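Local coordinates for protein agglutinin (Rhizoctonia solani, PDB 4G9M) that is a fungal lectin of the ricin-type beta-trefoil family that binds carbohydrates and assembles as a dimer, at residues T32-H40 with P118-Y126. Residues are numbered along the deposited sequence; the frame is centred on the assembly and turned at random.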
loop_
_atom_site.group_PDB
_atom_site.type_symbol
_atom_site.label_atom_id
_atom_site.label_comp_id
_atom_site.label_asym_id
_atom_site.label_seq_id
_atom_site.Cartn_x
_atom_site.Cartn_y
_atom_site.Cartn_z
ATOM N N THR B 32 13.915 -22.449 -3.683
ATOM C CA THR B 32 14.942 -22.008 -2.729
ATOM C C THR B 32 14.330 -21.175 -1.596
ATOM O O THR B 32 13.616 -20.216 -1.849
ATOM C CB THR B 32 16.052 -21.214 -3.447
ATOM O OG1 THR B 32 16.667 -22.053 -4.435
ATOM C CG2 THR B 32 17.122 -20.737 -2.457
ATOM N N ALA B 33 14.593 -21.572 -0.349
ATOM C CA ALA B 33 14.021 -20.914 0.822
ATOM C C ALA B 33 14.279 -19.415 0.861
ATOM O O ALA B 33 15.400 -18.977 0.646
ATOM C CB ALA B 33 14.582 -21.545 2.087
ATOM N N ILE B 34 13.236 -18.645 1.146
ATOM C CA ILE B 34 13.392 -17.242 1.516
ATOM C C ILE B 34 13.184 -17.153 3.040
ATOM O O ILE B 34 12.347 -17.855 3.602
ATOM C CB ILE B 34 12.419 -16.341 0.714
ATOM C CG1 ILE B 34 12.802 -16.378 -0.770
ATOM C CG2 ILE B 34 12.465 -14.914 1.219
ATOM C CD1 ILE B 34 11.896 -15.561 -1.681
ATOM N N GLN B 35 13.973 -16.315 3.705
ATOM C CA GLN B 35 14.106 -16.411 5.157
ATOM C C GLN B 35 14.518 -15.067 5.732
ATOM O O GLN B 35 14.812 -14.127 4.989
ATOM C CB GLN B 35 15.180 -17.456 5.497
ATOM C CG GLN B 35 16.587 -17.002 5.136
ATOM C CD GLN B 35 17.573 -18.141 5.061
ATOM O OE1 GLN B 35 17.296 -19.254 5.525
ATOM N NE2 GLN B 35 18.734 -17.876 4.472
ATOM N N GLY B 36 14.553 -14.970 7.059
ATOM C CA GLY B 36 15.090 -13.781 7.697
ATOM C C GLY B 36 16.563 -13.976 8.000
ATOM O O GLY B 36 16.977 -15.080 8.351
ATOM N N TYR B 37 17.365 -12.925 7.840
ATOM C CA TYR B 37 18.800 -13.035 8.095
ATOM C C TYR B 37 19.384 -11.661 8.453
ATOM O O TYR B 37 18.875 -10.633 8.011
ATOM C CB TYR B 37 19.496 -13.617 6.857
ATOM C CG TYR B 37 20.820 -14.338 7.118
ATOM C CD1 TYR B 37 21.988 -13.628 7.337
ATOM C CD2 TYR B 37 20.888 -15.726 7.128
ATOM C CE1 TYR B 37 23.194 -14.271 7.565
ATOM C CE2 TYR B 37 22.094 -16.386 7.362
ATOM C CZ TYR B 37 23.242 -15.648 7.579
ATOM O OH TYR B 37 24.456 -16.271 7.804
ATOM N N LYS B 38 20.430 -11.634 9.273
ATOM C CA LYS B 38 21.083 -10.370 9.606
ATOM C C LYS B 38 21.582 -9.695 8.335
ATOM O O LYS B 38 22.144 -10.351 7.458
ATOM C CB LYS B 38 22.247 -10.597 10.569
ATOM C CG LYS B 38 22.982 -9.329 10.966
ATOM C CD LYS B 38 24.102 -9.634 11.951
ATOM C CE LYS B 38 24.974 -8.406 12.205
ATOM N NZ LYS B 38 25.890 -8.591 13.373
ATOM N N SER B 39 21.355 -8.388 8.240
ATOM C CA SER B 39 21.763 -7.631 7.074
ATOM C C SER B 39 23.285 -7.696 6.889
ATOM O O SER B 39 24.039 -7.410 7.818
ATOM C CB SER B 39 21.300 -6.177 7.205
ATOM O OG SER B 39 21.655 -5.422 6.054
ATOM N N HIS B 40 23.730 -8.090 5.699
ATOM C CA HIS B 40 25.164 -8.081 5.390
ATOM C C HIS B 40 25.489 -7.454 4.030
ATOM O O HIS B 40 26.646 -7.452 3.596
ATOM C CB HIS B 40 25.789 -9.484 5.513
ATOM C CG HIS B 40 25.103 -10.539 4.697
ATOM N ND1 HIS B 40 24.815 -10.383 3.358
ATOM C CD2 HIS B 40 24.652 -11.769 5.039
ATOM C CE1 HIS B 40 24.209 -11.470 2.913
ATOM N NE2 HIS B 40 24.098 -12.326 3.914
ATOM N N PRO B 118 14.107 -13.555 15.525
ATOM C CA PRO B 118 15.216 -12.814 14.918
ATOM C C PRO B 118 16.427 -13.679 14.568
ATOM O O PRO B 118 17.455 -13.129 14.172
ATOM C CB PRO B 118 15.588 -11.804 16.005
ATOM C CG PRO B 118 15.223 -12.473 17.276
ATOM C CD PRO B 118 13.998 -13.307 16.976
ATOM N N ALA B 119 16.320 -14.998 14.724
ATOM C CA ALA B 119 17.428 -15.897 14.413
ATOM C C ALA B 119 17.676 -15.958 12.914
ATOM O O ALA B 119 16.738 -15.862 12.126
ATOM C CB ALA B 119 17.145 -17.287 14.937
ATOM N N ASN B 120 18.935 -16.123 12.516
ATOM C CA ASN B 120 19.235 -16.288 11.095
ATOM C C ASN B 120 18.560 -17.569 10.619
ATOM O O ASN B 120 18.512 -18.547 11.359
ATOM C CB ASN B 120 20.753 -16.391 10.838
ATOM C CG ASN B 120 21.476 -15.047 10.946
ATOM O OD1 ASN B 120 20.868 -13.978 10.844
ATOM N ND2 ASN B 120 22.791 -15.103 11.135
ATOM N N GLU B 121 18.038 -17.546 9.394
ATOM C CA GLU B 121 17.386 -18.702 8.745
ATOM C C GLU B 121 15.963 -18.981 9.215
ATOM O O GLU B 121 15.375 -20.023 8.883
ATOM C CB GLU B 121 18.261 -19.972 8.767
ATOM C CG GLU B 121 19.611 -19.768 8.080
ATOM C CD GLU B 121 20.416 -21.048 7.936
ATOM O OE1 GLU B 121 19.949 -22.110 8.389
ATOM O OE2 GLU B 121 21.524 -20.984 7.359
ATOM N N THR B 122 15.402 -18.050 9.980
ATOM C CA THR B 122 13.993 -18.138 10.339
ATOM C C THR B 122 13.159 -18.069 9.067
ATOM O O THR B 122 13.315 -17.152 8.271
ATOM C CB THR B 122 13.560 -16.997 11.268
ATOM O OG1 THR B 122 14.255 -17.101 12.515
ATOM C CG2 THR B 122 12.055 -17.061 11.526
ATOM N N PRO B 123 12.261 -19.041 8.871
ATOM C CA PRO B 123 11.485 -19.086 7.631
ATOM C C PRO B 123 10.570 -17.883 7.456
ATOM O O PRO B 123 10.075 -17.337 8.444
ATOM C CB PRO B 123 10.650 -20.366 7.787
ATOM C CG PRO B 123 11.419 -21.192 8.772
ATOM C CD PRO B 123 12.002 -20.210 9.730
ATOM N N VAL B 124 10.397 -17.464 6.207
ATOM C CA VAL B 124 9.354 -16.519 5.841
ATOM C C VAL B 124 8.256 -17.358 5.218
ATOM O O VAL B 124 8.531 -18.234 4.394
ATOM C CB VAL B 124 9.883 -15.476 4.862
ATOM C CG1 VAL B 124 8.745 -14.612 4.345
ATOM C CG2 VAL B 124 10.928 -14.639 5.552
ATOM N N ILE B 125 7.018 -17.110 5.635
ATOM C CA ILE B 125 5.911 -17.978 5.247
ATOM C C ILE B 125 4.739 -17.103 4.813
ATOM O O ILE B 125 4.698 -15.919 5.143
ATOM C CB ILE B 125 5.449 -18.862 6.429
ATOM C CG1 ILE B 125 5.147 -18.007 7.671
ATOM C CG2 ILE B 125 6.508 -19.922 6.770
ATOM C CD1 ILE B 125 4.465 -18.782 8.820
ATOM N N TYR B 126 3.799 -17.674 4.063
ATOM C CA TYR B 126 2.508 -17.000 3.851
ATOM C C TYR B 126 1.693 -17.215 5.101
ATOM O O TYR B 126 1.701 -18.317 5.664
ATOM C CB TYR B 126 1.765 -17.552 2.613
ATOM C CG TYR B 126 2.493 -17.164 1.353
ATOM C CD1 TYR B 126 2.349 -15.900 0.813
ATOM C CD2 TYR B 126 3.383 -18.036 0.747
ATOM C CE1 TYR B 126 3.072 -15.515 -0.322
ATOM C CE2 TYR B 126 4.107 -17.652 -0.396
ATOM C CZ TYR B 126 3.947 -16.405 -0.912
ATOM O OH TYR B 126 4.677 -16.018 -2.032
HETATM O O HOH W 1 15.005 -20.940 6.146
#
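Y37 and N120 meet face to face because chi1 of Y37 (-155°) puts CG anti to the backbone N, beside the carbonyl carbon, and the end of the side chain comes nearer to N120, while N120, with CG anti to its carbonyl carbon (chi1 -75°), lays its amide over that ring. The two planes lie 2° apart, with N120 CG 3.6 Å above the ring plane near its centre; N120 CB adds a CH-pi contact towards the CD2-CE2 side, and ND2 reaches CZ at 3.6 Å. The same amide turns OD1 back to the main chain, where K38 N donates to it at 2.9 Å from a position tilted off the carbonyl plane. Stacking and bond together fix the rotation of the amide.

N120 and E121 form the corner of a type II turn from A119 to T122, which leads into strand 122-128. From the turn, E121 N donates to G36 O (2.9 Å), and G36 N returns a bond to T122 O (2.8 Å), so both polar backbone atoms of the glycine are engaged. Farther along, V124 N makes a longer bond to I34 O (3.3 Å), and V124 CG2 packs on the Q35 backbone. Beside this seam, Q35 and E121 run alongside each other, their amide and carboxylate planes nearly parallel, and Q35 OE1 comes within 3.5 Å of E121 CB. One water donates to both Q35 OE1 and E121 O, while Q35 NE2 is bound by D22 OD1 on strand 20-23.

The contact thus joins strand 32-37 to strand 122-128 through a short antiparallel pairing between steeply crossed strands, the A119-T122 turn supplying E121 N and the N120 side chain. Its chemistry implies a seam held by main-chain bonds, while the amide of N120, an exposed residue, stacks on the Y37 ring and accepts from K38 N.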